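Local atomic coordinates of AT-rich DNA-binding protein (Thermus thermophilus, PDB entry 2DT5), a protein that probably represses transcription as a DNA-binding homodimer that responds to the balance of NADH and NAD(+) in the cell. Residues 83-88 against 105-110; 111-116 against 128-133; 142-147 against 163-168; 151-156 against 174-179. The protein carries 1 engineered substitution. All blocks are in the same frame, centred on the assembly; numbering follows the deposited sequence.

How the contacts relate
Contacts 1, 2 and 3 lie in the mixed, mostly parallel sheet of the Rossmann-type domain. Contact 1 (83-88 with 105-110) and contact 3 (142-147 with 163-168) are buried; contact 1 shares strand 105-112 with contact 2, and its strand 81-86 lies beside strand 143-146 of contact 3. All three pair strands through backbone bonds; aromatic rings join the packing in contacts 1 and 2, aliphatic groups alone in contact 3. Contact 2 (111-116 with 128-133), partly buried, adds a carboxylate that holds the adenosine ribose of NAD. Contact 4 (151-156 with 174-179) is partly buried and pairs no strands: a helix glutamine clasps a loop backbone. Its helix joins the two strands of contact 3.

Contact 1: residues 83-88 against 105-110; sequences LCIVGM and FELRGF. With NAD (nicotinamide-adenine-dinucleotide), chain L.
L83 and I85 share one face of the parallel pair with L107 and F110; F105 meets L83 at one end and M88 reaches F110 from the loop at the other. L83 sets CD1 against F105 CB (3.7 Å), while its CD2 approaches the F105 ring obliquely. I85 and L107 cross at an angle, I85 CG1 against L107 CD2 (3.8 Å), and I85 CD1 meets the F110 ring at its edge. In M88, bends at chi2 (-66°) and chi3 (-72°) fold the chain back and bring SD beside F110 CB, a Met-aromatic contact at the ring edge. The backbones bond in register: L83 N to E106 O (2.8 Å), R108 N to L83 O (2.6 Å) and I85 N to G109 O (3.0 Å). On the other face C84 CB rests on G109 O. Within segment 105-110, R108 grips OE2 of E106 side-on with NE and NH2, a salt bridge. Strand 81-86 runs into the glycine-rich loop of the Rossmann fold, where G87 CA lies against NAD N3A and V86 CG1 against C2A. Helix 90-96 of this beta-alpha-beta unit packs on I85, M88 and F110; strand 143-146 flanks strand 81-86, and L193 of the second subunit packs on L83 and F105.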
# COMPACT_ATOMS: atom_id res chain seq x y z
N LEU B 83 -16.97 8.10 6.99
CA LEU B 83 -16.13 7.05 7.56
C LEU B 83 -16.12 7.07 9.08
O LEU B 83 -16.57 8.02 9.72
CB LEU B 83 -14.64 7.17 7.11
CG LEU B 83 -14.22 7.57 5.70
CD1 LEU B 83 -12.71 7.39 5.56
CD2 LEU B 83 -14.96 6.77 4.65
N CYS B 84 -15.60 6.02 9.67
CA CYS B 84 -15.45 5.95 11.10
C CYS B 84 -14.20 5.13 11.36
O CYS B 84 -13.73 4.38 10.50
CB CYS B 84 -16.66 5.31 11.76
SG CYS B 84 -16.84 3.53 11.45
N ILE B 85 -13.67 5.27 12.56
CA ILE B 85 -12.51 4.50 12.94
C ILE B 85 -12.98 3.67 14.12
O ILE B 85 -13.61 4.20 15.05
CB ILE B 85 -11.35 5.42 13.38
CG1 ILE B 85 -10.86 6.27 12.20
CG2 ILE B 85 -10.22 4.56 13.93
CD1 ILE B 85 -9.88 7.40 12.57
N VAL B 86 -12.71 2.37 14.07
CA VAL B 86 -13.08 1.49 15.17
C VAL B 86 -11.77 0.98 15.77
O VAL B 86 -11.05 0.22 15.15
CB VAL B 86 -13.94 0.31 14.68
CG1 VAL B 86 -14.10 -0.74 15.81
CG2 VAL B 86 -15.32 0.83 14.23
N GLY B 87 -11.47 1.42 16.98
CA GLY B 87 -10.23 1.03 17.62
C GLY B 87 -9.36 2.28 17.64
O GLY B 87 -8.50 2.47 16.79
N MET B 88 -9.62 3.14 18.61
CA MET B 88 -8.90 4.39 18.75
C MET B 88 -7.65 4.28 19.62
O MET B 88 -7.49 5.02 20.59
CB MET B 88 -9.82 5.47 19.29
CG MET B 88 -10.93 5.86 18.32
SD MET B 88 -10.25 6.64 16.86
CE MET B 88 -9.74 8.19 17.52
N PHE B 105 -13.68 11.59 1.44
CA PHE B 105 -13.84 10.79 2.65
C PHE B 105 -13.88 11.66 3.89
O PHE B 105 -12.93 12.37 4.20
CB PHE B 105 -12.68 9.80 2.75
CG PHE B 105 -12.49 9.00 1.51
CD1 PHE B 105 -11.42 9.25 0.67
CD2 PHE B 105 -13.41 8.02 1.16
CE1 PHE B 105 -11.26 8.54 -0.50
CE2 PHE B 105 -13.26 7.29 -0.02
CZ PHE B 105 -12.18 7.55 -0.86
N GLU B 106 -14.99 11.58 4.62
CA GLU B 106 -15.15 12.41 5.80
C GLU B 106 -15.41 11.55 7.03
O GLU B 106 -16.38 10.79 7.06
CB GLU B 106 -16.33 13.36 5.58
CG GLU B 106 -16.50 14.41 6.63
CD GLU B 106 -17.87 15.07 6.55
OE1 GLU B 106 -18.04 16.16 7.15
OE2 GLU B 106 -18.78 14.50 5.91
N LEU B 107 -14.54 11.67 8.03
CA LEU B 107 -14.64 10.92 9.28
C LEU B 107 -15.82 11.42 10.11
O LEU B 107 -15.90 12.62 10.42
CB LEU B 107 -13.34 11.07 10.08
CG LEU B 107 -12.10 10.39 9.49
CD1 LEU B 107 -10.85 10.99 10.10
CD2 LEU B 107 -12.15 8.90 9.77
N ARG B 108 -16.73 10.52 10.49
CA ARG B 108 -17.91 10.94 11.25
C ARG B 108 -18.15 10.15 12.52
O ARG B 108 -19.21 10.26 13.12
CB ARG B 108 -19.17 10.85 10.39
CG ARG B 108 -19.13 11.74 9.16
CD ARG B 108 -20.30 11.47 8.20
NE ARG B 108 -20.11 12.20 6.95
CZ ARG B 108 -20.83 12.03 5.85
NH1 ARG B 108 -21.81 11.13 5.80
NH2 ARG B 108 -20.55 12.74 4.77
N GLY B 109 -17.17 9.35 12.92
CA GLY B 109 -17.33 8.55 14.12
C GLY B 109 -16.03 7.91 14.56
O GLY B 109 -15.22 7.52 13.73
N PHE B 110 -15.85 7.81 15.86
CA PHE B 110 -14.65 7.24 16.45
C PHE B 110 -15.10 6.35 17.60
O PHE B 110 -15.77 6.80 18.52
CB PHE B 110 -13.74 8.39 16.93
CG PHE B 110 -13.57 9.48 15.89
CD1 PHE B 110 -14.44 10.56 15.87
CD2 PHE B 110 -12.57 9.39 14.92
CE1 PHE B 110 -14.31 11.56 14.90
CE2 PHE B 110 -12.43 10.38 13.94
CZ PHE B 110 -13.30 11.47 13.93
PA NAD L . -3.44 -0.49 20.27
O1A NAD L . -2.64 0.75 20.54
O2A NAD L . -3.37 -1.64 21.22
O5B NAD L . -4.91 0.01 20.09
C5B NAD L . -6.01 -0.89 19.83
C4B NAD L . -7.26 -0.18 20.29
O4B NAD L . -8.34 -1.11 19.97
C3B NAD L . -7.40 0.05 21.85
O3B NAD L . -7.65 1.46 22.11
C2B NAD L . -8.58 -0.83 22.28
O2B NAD L . -9.32 -0.42 23.36
C1B NAD L . -9.33 -0.90 20.95
N9A NAD L . -10.21 -2.04 20.84
C8A NAD L . -10.09 -3.39 21.17
N7A NAD L . -11.17 -4.10 20.88
C5A NAD L . -12.07 -3.25 20.35
C6A NAD L . -13.44 -3.42 19.84
N6A NAD L . -14.05 -4.58 19.83
N1A NAD L . -14.04 -2.25 19.36
C2A NAD L . -13.47 -1.02 19.34
N3A NAD L . -12.17 -0.81 19.82
C4A NAD L . -11.51 -1.95 20.32
O3 NAD L . -3.04 -1.06 18.82
PN NAD L . -2.27 -0.35 17.54
O1N NAD L . -0.82 -0.44 17.74
O2N NAD L . -2.91 0.99 17.37
O5D NAD L . -2.68 -1.39 16.37
C5D NAD L . -4.07 -1.51 15.94
C4D NAD L . -4.16 -2.53 14.86
O4D NAD L . -3.33 -2.06 13.69
C3D NAD L . -3.55 -3.95 15.23
O3D NAD L . -4.36 -4.99 14.65
C2D NAD L . -2.19 -3.90 14.56
O2D NAD L . -1.59 -5.13 14.38
C1D NAD L . -2.55 -3.15 13.23
N1N NAD L . -1.31 -2.75 12.50
C2N NAD L . -1.43 -2.73 11.09
C3N NAD L . -0.58 -2.08 10.30
C7N NAD L . -0.75 -2.15 8.81
O7N NAD L . 0.20 -1.75 8.10
N7N NAD L . -1.87 -2.68 8.30
C4N NAD L . 0.58 -1.28 10.88
C5N NAD L . 0.16 -0.74 12.23
C6N NAD L . -0.50 -1.66 13.08

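Contact 2: residues 111-116 against 128-133; sequences FDVDPE and EHVDLL. With NAD (nicotinamide-adenine-dinucleotide), chain L.
D112 OD1, on the strand that pairs with segment 128-133, is gripped by three donors: the backbone N of V113, the N of D114 (2.9 Å) and the ribose hydroxyl O2B of NAD, whose very short separation deserves caution. This is the acidic residue that ends the second strand of a Rossmann fold and holds the adenosine ribose; OD2 receives the other hydroxyl, NAD O3B (2.6 Å), and a weak bond from M88 N. With CG anti to the backbone N (chi1 -157°), the carboxylate is set against the ribose hydroxyls, and the bond from D114 N, which uses the anti lone pair of OD1, closes an Asx turn. Several donors on one carboxylate probably favour its charged form. The backbone of D112 looks to the other strand: its N bonds to E128 O, and its O receives V130 N (3.0 Å) while lying over one face of the H129 ring. That imidazole is itself tied to the next turn by D131 N, which meets ND1 close to the ring plane. V113 and V130 run side by side, their CG1 atoms tighter than usual at 3.4 Å, and V113 CG1 also touches the adenine at N1A. Beyond the ligand, E128 lies alongside F111, its carboxylate plane 21° from that of the ring, with OE1 drawn into a salt bridge with R136. L133, which crosses F111 obliquely, sets CD2 over the centre of the ring in a CH-pi contact 3.7 Å from the centroid.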
# COMPACT_ATOMS: atom_id res chain seq x y z
N PHE B 111 -14.73 5.07 17.55
CA PHE B 111 -15.17 4.12 18.55
C PHE B 111 -14.09 3.25 19.16
O PHE B 111 -13.10 2.89 18.50
CB PHE B 111 -16.26 3.20 17.95
CG PHE B 111 -17.32 3.94 17.17
CD1 PHE B 111 -17.14 4.23 15.81
CD2 PHE B 111 -18.51 4.34 17.79
CE1 PHE B 111 -18.14 4.90 15.09
CE2 PHE B 111 -19.51 5.02 17.07
CZ PHE B 111 -19.32 5.30 15.72
N ASP B 112 -14.29 2.89 20.42
CA ASP B 112 -13.36 2.04 21.16
C ASP B 112 -14.21 1.39 22.26
O ASP B 112 -15.40 1.66 22.35
CB ASP B 112 -12.25 2.91 21.75
CG ASP B 112 -10.99 2.13 22.03
OD1 ASP B 112 -10.96 1.40 23.05
OD2 ASP B 112 -10.03 2.23 21.24
N VAL B 113 -13.61 0.52 23.07
CA VAL B 113 -14.33 -0.13 24.15
C VAL B 113 -13.70 0.23 25.49
O VAL B 113 -14.24 -0.09 26.54
CB VAL B 113 -14.31 -1.66 24.03
CG1 VAL B 113 -15.04 -2.09 22.76
CG2 VAL B 113 -12.88 -2.16 24.00
N ASP B 114 -12.55 0.88 25.43
CA ASP B 114 -11.83 1.27 26.63
C ASP B 114 -12.49 2.48 27.28
O ASP B 114 -12.61 3.55 26.68
CB ASP B 114 -10.39 1.60 26.25
CG ASP B 114 -9.50 1.84 27.44
OD1 ASP B 114 -10.02 2.12 28.55
OD2 ASP B 114 -8.26 1.77 27.27
N PRO B 115 -12.95 2.33 28.53
CA PRO B 115 -13.60 3.46 29.20
C PRO B 115 -12.71 4.71 29.33
O PRO B 115 -13.20 5.82 29.46
CB PRO B 115 -13.99 2.88 30.56
CG PRO B 115 -14.16 1.41 30.26
CD PRO B 115 -12.98 1.13 29.37
N GLU B 116 -11.39 4.51 29.31
CA GLU B 116 -10.47 5.64 29.41
C GLU B 116 -10.38 6.41 28.09
O GLU B 116 -9.92 7.55 28.07
CB GLU B 116 -9.09 5.14 29.82
CG GLU B 116 -9.10 4.42 31.14
CD GLU B 116 -7.79 3.72 31.39
OE1 GLU B 116 -6.78 4.41 31.66
OE2 GLU B 116 -7.76 2.47 31.31
N GLU B 128 -16.69 7.47 20.99
CA GLU B 128 -17.89 6.87 21.55
C GLU B 128 -17.68 5.38 21.73
O GLU B 128 -16.73 4.80 21.18
CB GLU B 128 -19.10 7.12 20.66
CG GLU B 128 -19.35 8.59 20.40
CD GLU B 128 -20.56 8.82 19.52
OE1 GLU B 128 -21.65 9.09 20.06
OE2 GLU B 128 -20.42 8.71 18.28
N HIS B 129 -18.55 4.75 22.51
CA HIS B 129 -18.43 3.34 22.74
C HIS B 129 -18.90 2.57 21.52
O HIS B 129 -19.86 2.96 20.84
CB HIS B 129 -19.21 2.92 23.98
CG HIS B 129 -18.90 1.53 24.43
ND1 HIS B 129 -19.37 0.41 23.76
CD2 HIS B 129 -18.11 1.06 25.43
CE1 HIS B 129 -18.86 -0.67 24.33
NE2 HIS B 129 -18.10 -0.31 25.34
N VAL B 130 -18.19 1.48 21.21
CA VAL B 130 -18.53 0.69 20.05
C VAL B 130 -19.99 0.21 20.07
O VAL B 130 -20.54 -0.15 19.03
CB VAL B 130 -17.58 -0.50 19.90
CG1 VAL B 130 -17.88 -1.54 20.95
CG2 VAL B 130 -17.69 -1.08 18.52
N ASP B 131 -20.62 0.22 21.25
CA ASP B 131 -22.02 -0.21 21.36
C ASP B 131 -22.94 0.74 20.61
O ASP B 131 -24.05 0.37 20.25
CB ASP B 131 -22.48 -0.28 22.82
CG ASP B 131 -21.84 -1.41 23.58
OD1 ASP B 131 -21.41 -2.40 22.94
OD2 ASP B 131 -21.76 -1.33 24.82
N LEU B 132 -22.47 1.97 20.36
CA LEU B 132 -23.26 2.97 19.65
C LEU B 132 -23.33 2.82 18.13
O LEU B 132 -24.10 3.52 17.47
CB LEU B 132 -22.73 4.37 19.99
CG LEU B 132 -23.23 4.92 21.32
CD1 LEU B 132 -22.43 6.14 21.73
CD2 LEU B 132 -24.70 5.27 21.18
N LEU B 133 -22.54 1.91 17.56
CA LEU B 133 -22.52 1.69 16.11
C LEU B 133 -23.90 1.54 15.47
O LEU B 133 -24.22 2.21 14.48
CB LEU B 133 -21.71 0.44 15.76
CG LEU B 133 -20.18 0.48 15.75
CD1 LEU B 133 -19.69 -0.88 15.32
CD2 LEU B 133 -19.68 1.56 14.79
PA NAD L . -3.44 -0.49 20.27
O1A NAD L . -2.64 0.75 20.54
O2A NAD L . -3.37 -1.64 21.22
O5B NAD L . -4.91 0.01 20.09
C5B NAD L . -6.01 -0.89 19.83
C4B NAD L . -7.26 -0.18 20.29
O4B NAD L . -8.34 -1.11 19.97
C3B NAD L . -7.40 0.05 21.85
O3B NAD L . -7.65 1.46 22.11
C2B NAD L . -8.58 -0.83 22.28
O2B NAD L . -9.32 -0.42 23.36
C1B NAD L . -9.33 -0.90 20.95
N9A NAD L . -10.21 -2.04 20.84
C8A NAD L . -10.09 -3.39 21.17
N7A NAD L . -11.17 -4.10 20.88
C5A NAD L . -12.07 -3.25 20.35
C6A NAD L . -13.44 -3.42 19.84
N6A NAD L . -14.05 -4.58 19.83
N1A NAD L . -14.04 -2.25 19.36
C2A NAD L . -13.47 -1.02 19.34
N3A NAD L . -12.17 -0.81 19.82
C4A NAD L . -11.51 -1.95 20.32
O3 NAD L . -3.04 -1.06 18.82
PN NAD L . -2.27 -0.35 17.54
O1N NAD L . -0.82 -0.44 17.74
O2N NAD L . -2.91 0.99 17.37
O5D NAD L . -2.68 -1.39 16.37
C5D NAD L . -4.07 -1.51 15.94
C4D NAD L . -4.16 -2.53 14.86
O4D NAD L . -3.33 -2.06 13.69
C3D NAD L . -3.55 -3.95 15.23
O3D NAD L . -4.36 -4.99 14.65
C2D NAD L . -2.19 -3.90 14.56
O2D NAD L . -1.59 -5.13 14.38
C1D NAD L . -2.55 -3.15 13.23
N1N NAD L . -1.31 -2.75 12.50
C2N NAD L . -1.43 -2.73 11.09
C3N NAD L . -0.58 -2.08 10.30
C7N NAD L . -0.75 -2.15 8.81
O7N NAD L . 0.20 -1.75 8.10
N7N NAD L . -1.87 -2.68 8.30
C4N NAD L . 0.58 -1.28 10.88
C5N NAD L . 0.16 -0.74 12.23
C6N NAD L . -0.50 -1.66 13.08

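Contact 3: residues 142-147 against 163-168; sequences EIALLT and AGIKGI. With NAD (nicotinamide-adenine-dinucleotide), chain L.
E142, which loses more surface to this contact than any other residue, meets segment 163-168 with both its carbonyl and its side chain. E142 O accepts two bonds, from K166 N (2.8 Å) and from G167 N (3.0 Å), the latter lying in the carbonyl plane. Its side chain runs alongside the extended K166 chain in the same direction, CG against K166 CD (3.8 Å). A bend at chi2 (77°) turns the carboxylate off that line; OE1 takes the backbone N of G82, and OE2 stays 4.9 Å from K166 NZ, too far for a salt bridge. I168 lies on the same face as A144: its CG2 packs on A144 O and on L146 CB (3.9 Å), and A157 touches its side chain. A144 N bonds to G167 O (2.9 Å). The two strands are the outer elements of a beta-alpha-beta crossover, strand 143-146, helix 150-163 and strand 167-170, and I165 sits in the turn that leads from the helix into the second strand, its side chain also on L160. I165 CD1 lies against A144 CB (3.6 Å), E142 O and A144 N; CG1 stands roughly anti to the backbone N (chi1 -155°) and a bend at chi2 (65°) brings CD1 there. Cutting I165 back to an alanine would probably open a gap against A144 CB and leave L160 with less to pack on. On the other face, I200 of the second subunit packs on I143. Past the paired residues, T147 OG1 bonds to G87 O beside the NAD.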
# COMPACT_ATOMS: atom_id res chain seq x y z
N GLU B 142 -20.59 4.83 5.83
CA GLU B 142 -20.54 3.69 4.94
C GLU B 142 -19.27 2.85 5.04
O GLU B 142 -19.31 1.63 4.84
CB GLU B 142 -20.70 4.13 3.48
CG GLU B 142 -22.01 4.82 3.11
CD GLU B 142 -22.09 6.27 3.58
OE1 GLU B 142 -21.05 6.96 3.59
OE2 GLU B 142 -23.20 6.73 3.93
N ILE B 143 -18.15 3.49 5.36
CA ILE B 143 -16.85 2.81 5.44
C ILE B 143 -16.21 2.86 6.84
O ILE B 143 -16.17 3.90 7.47
CB ILE B 143 -15.88 3.45 4.41
CG1 ILE B 143 -16.42 3.21 2.99
CG2 ILE B 143 -14.45 2.91 4.60
CD1 ILE B 143 -15.58 3.82 1.87
N ALA B 144 -15.71 1.72 7.31
CA ALA B 144 -15.08 1.70 8.62
C ALA B 144 -13.61 1.34 8.52
O ALA B 144 -13.24 0.42 7.80
CB ALA B 144 -15.80 0.69 9.54
N LEU B 145 -12.77 2.08 9.24
CA LEU B 145 -11.33 1.80 9.29
C LEU B 145 -11.14 0.95 10.56
O LEU B 145 -11.31 1.44 11.68
CB LEU B 145 -10.52 3.12 9.37
CG LEU B 145 -10.21 3.83 8.04
CD1 LEU B 145 -11.49 4.03 7.26
CD2 LEU B 145 -9.53 5.18 8.29
N LEU B 146 -10.81 -0.32 10.36
CA LEU B 146 -10.66 -1.24 11.47
C LEU B 146 -9.23 -1.30 11.97
O LEU B 146 -8.37 -1.88 11.33
CB LEU B 146 -11.11 -2.65 11.07
CG LEU B 146 -11.30 -3.62 12.24
CD1 LEU B 146 -12.21 -2.99 13.31
CD2 LEU B 146 -11.90 -4.93 11.74
N THR B 147 -9.01 -0.72 13.14
CA THR B 147 -7.69 -0.68 13.75
C THR B 147 -7.70 -1.22 15.19
O THR B 147 -7.21 -0.57 16.11
CB THR B 147 -7.15 0.77 13.73
OG1 THR B 147 -8.17 1.65 14.23
CG2 THR B 147 -6.83 1.20 12.28
N ALA B 163 -24.31 -3.41 12.29
CA ALA B 163 -24.74 -2.01 12.34
C ALA B 163 -25.05 -1.43 10.96
O ALA B 163 -25.63 -0.36 10.85
CB ALA B 163 -23.67 -1.17 13.05
N GLY B 164 -24.65 -2.14 9.91
CA GLY B 164 -24.92 -1.65 8.57
C GLY B 164 -23.76 -1.10 7.75
O GLY B 164 -24.00 -0.41 6.75
N ILE B 165 -22.52 -1.41 8.12
CA ILE B 165 -21.37 -0.91 7.36
C ILE B 165 -21.44 -1.45 5.93
O ILE B 165 -22.01 -2.52 5.69
CB ILE B 165 -20.03 -1.36 8.00
CG1 ILE B 165 -18.90 -0.39 7.63
CG2 ILE B 165 -19.68 -2.77 7.53
CD1 ILE B 165 -19.08 1.01 8.19
N LYS B 166 -20.87 -0.71 4.97
CA LYS B 166 -20.89 -1.14 3.58
C LYS B 166 -19.51 -1.62 3.15
O LYS B 166 -19.38 -2.45 2.25
CB LYS B 166 -21.36 -0.00 2.66
CG LYS B 166 -22.83 0.36 2.84
CD LYS B 166 -23.25 1.47 1.89
CE LYS B 166 -24.72 1.83 2.09
NZ LYS B 166 -25.11 3.05 1.28
N GLY B 167 -18.48 -1.08 3.79
CA GLY B 167 -17.13 -1.48 3.48
C GLY B 167 -16.21 -1.34 4.68
O GLY B 167 -16.45 -0.51 5.57
N ILE B 168 -15.17 -2.15 4.73
CA ILE B 168 -14.21 -2.08 5.82
C ILE B 168 -12.78 -2.04 5.28
O ILE B 168 -12.37 -2.92 4.52
CB ILE B 168 -14.29 -3.30 6.77
CG1 ILE B 168 -15.70 -3.43 7.38
CG2 ILE B 168 -13.25 -3.19 7.87
CD1 ILE B 168 -15.87 -4.64 8.27
PA NAD L . -3.44 -0.49 20.27
O1A NAD L . -2.64 0.75 20.54
O2A NAD L . -3.37 -1.64 21.22
O5B NAD L . -4.91 0.01 20.09
C5B NAD L . -6.01 -0.89 19.83
C4B NAD L . -7.26 -0.18 20.29
O4B NAD L . -8.34 -1.11 19.97
C3B NAD L . -7.40 0.05 21.85
O3B NAD L . -7.65 1.46 22.11
C2B NAD L . -8.58 -0.83 22.28
O2B NAD L . -9.32 -0.42 23.36
C1B NAD L . -9.33 -0.90 20.95
N9A NAD L . -10.21 -2.04 20.84
C8A NAD L . -10.09 -3.39 21.17
N7A NAD L . -11.17 -4.10 20.88
C5A NAD L . -12.07 -3.25 20.35
C6A NAD L . -13.44 -3.42 19.84
N6A NAD L . -14.05 -4.58 19.83
N1A NAD L . -14.04 -2.25 19.36
C2A NAD L . -13.47 -1.02 19.34
N3A NAD L . -12.17 -0.81 19.82
C4A NAD L . -11.51 -1.95 20.32
O3 NAD L . -3.04 -1.06 18.82
PN NAD L . -2.27 -0.35 17.54
O1N NAD L . -0.82 -0.44 17.74
O2N NAD L . -2.91 0.99 17.37
O5D NAD L . -2.68 -1.39 16.37
C5D NAD L . -4.07 -1.51 15.94
C4D NAD L . -4.16 -2.53 14.86
O4D NAD L . -3.33 -2.06 13.69
C3D NAD L . -3.55 -3.95 15.23
O3D NAD L . -4.36 -4.99 14.65
C2D NAD L . -2.19 -3.90 14.56
O2D NAD L . -1.59 -5.13 14.38
C1D NAD L . -2.55 -3.15 13.23
N1N NAD L . -1.31 -2.75 12.50
C2N NAD L . -1.43 -2.73 11.09
C3N NAD L . -0.58 -2.08 10.30
C7N NAD L . -0.75 -2.15 8.81
O7N NAD L . 0.20 -1.75 8.10
N7N NAD L . -1.87 -2.68 8.30
C4N NAD L . 0.58 -1.28 10.88
C5N NAD L . 0.16 -0.74 12.23
C6N NAD L . -0.50 -1.66 13.08

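Contact 4: residues 151-156 against 174-179; sequences EAAQKA and VVLEVP
Q154 and E177 supply the polar half of this contact, a clasp in which one side-chain amide answers both backbone groups of a single loop residue. E177 N gives its hydrogen to Q154 OE1 (2.7 Å), and Q154 NE2 gives one to E177 O (2.7 Å); each acceptor is met in its carbonyl plane, on a lone pair. E177 CB lies close to Q154 OE1 (3.1 Å), a consequence of the bond to the neighbouring N. Q154 reaches the loop with CG anti to the backbone N (chi1 -179°) and a bend at chi2 (59°), while D158 OD2 takes a further bond from NE2. With both ends held, the amide cannot flip without losing these partners. A leucine in its place would probably leave the N-H and C=O of E177 without mates and the loop less firmly tied to the helix. The apolar half is built on A153, whose CB faces the loop: V174 CG1 stands 3.6 Å from it, and L176 CD2 comes in at 3.9 Å. The loop bridges strands 167-170 and 183-186 and packs against helix 150-163, where L176 also touches A157 and L146 of strand 143-146, and P179 touches V161.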
# COMPACT_ATOMS: atom_id res chain seq x y z
N GLU B 151 -6.69 -10.14 17.58
CA GLU B 151 -7.59 -10.96 18.37
C GLU B 151 -9.02 -10.44 18.44
O GLU B 151 -9.95 -11.22 18.58
CB GLU B 151 -7.02 -11.13 19.78
CG GLU B 151 -5.74 -11.97 19.87
CD GLU B 151 -4.54 -11.37 19.13
OE1 GLU B 151 -4.26 -10.15 19.31
OE2 GLU B 151 -3.86 -12.12 18.40
N ALA B 152 -9.21 -9.14 18.33
CA ALA B 152 -10.55 -8.59 18.42
C ALA B 152 -11.18 -8.23 17.08
O ALA B 152 -12.34 -7.86 17.03
CB ALA B 152 -10.56 -7.36 19.34
N ALA B 153 -10.42 -8.36 16.01
CA ALA B 153 -10.86 -7.95 14.65
C ALA B 153 -12.19 -8.52 14.10
O ALA B 153 -13.10 -7.76 13.77
CB ALA B 153 -9.75 -8.25 13.65
N GLN B 154 -12.29 -9.85 14.04
CA GLN B 154 -13.47 -10.49 13.50
C GLN B 154 -14.75 -10.07 14.20
O GLN B 154 -15.74 -9.75 13.56
CB GLN B 154 -13.32 -12.01 13.57
CG GLN B 154 -14.50 -12.79 12.99
CD GLN B 154 -14.75 -12.46 11.54
OE1 GLN B 154 -13.89 -12.68 10.69
NE2 GLN B 154 -15.86 -11.96 11.03
N LYS B 155 -14.73 -10.06 15.53
CA LYS B 155 -15.93 -9.68 16.26
C LYS B 155 -16.25 -8.20 16.06
O LYS B 155 -17.43 -7.80 16.06
CB LYS B 155 -15.79 -10.02 17.75
CG LYS B 155 -17.04 -9.69 18.55
CD LYS B 155 -18.31 -10.19 17.82
CE LYS B 155 -19.50 -9.27 18.07
NZ LYS B 155 -20.66 -9.57 17.19
N ALA B 156 -15.22 -7.38 15.90
CA ALA B 156 -15.46 -5.96 15.67
C ALA B 156 -16.14 -5.85 14.30
O ALA B 156 -17.11 -5.08 14.13
CB ALA B 156 -14.13 -5.18 15.67
N VAL B 174 -5.23 -9.87 9.78
CA VAL B 174 -6.06 -11.06 9.80
C VAL B 174 -7.12 -10.97 8.69
O VAL B 174 -7.52 -9.88 8.29
CB VAL B 174 -6.78 -11.20 11.15
CG1 VAL B 174 -7.82 -10.10 11.31
CG2 VAL B 174 -7.43 -12.59 11.25
N VAL B 175 -7.55 -12.12 8.18
CA VAL B 175 -8.55 -12.13 7.13
C VAL B 175 -9.92 -12.18 7.78
O VAL B 175 -10.21 -13.08 8.56
CB VAL B 175 -8.39 -13.32 6.21
CG1 VAL B 175 -9.35 -13.20 5.04
CG2 VAL B 175 -6.96 -13.40 5.72
N LEU B 176 -10.75 -11.19 7.47
CA LEU B 176 -12.08 -11.10 8.04
C LEU B 176 -13.09 -11.96 7.32
O LEU B 176 -12.93 -12.31 6.15
CB LEU B 176 -12.56 -9.65 8.02
CG LEU B 176 -11.63 -8.60 8.66
CD1 LEU B 176 -12.26 -7.23 8.49
CD2 LEU B 176 -11.39 -8.90 10.13
N GLU B 177 -14.14 -12.31 8.05
CA GLU B 177 -15.25 -13.10 7.56
C GLU B 177 -16.42 -12.15 7.53
O GLU B 177 -16.89 -11.71 8.58
CB GLU B 177 -15.57 -14.24 8.53
CG GLU B 177 -14.52 -15.31 8.61
CD GLU B 177 -14.46 -16.11 7.33
OE1 GLU B 177 -14.04 -15.56 6.30
OE2 GLU B 177 -14.85 -17.30 7.36
N VAL B 178 -16.90 -11.82 6.34
CA VAL B 178 -18.02 -10.90 6.21
C VAL B 178 -18.87 -11.31 5.00
O VAL B 178 -18.36 -11.92 4.06
CB VAL B 178 -17.53 -9.43 6.01
CG1 VAL B 178 -16.52 -9.04 7.10
CG2 VAL B 178 -16.90 -9.27 4.62
N PRO B 179 -20.17 -11.01 5.02
CA PRO B 179 -21.02 -11.37 3.88
C PRO B 179 -20.54 -10.68 2.60
O PRO B 179 -20.02 -9.56 2.64
CB PRO B 179 -22.41 -10.91 4.32
CG PRO B 179 -22.15 -9.85 5.36
CD PRO B 179 -20.98 -10.43 6.11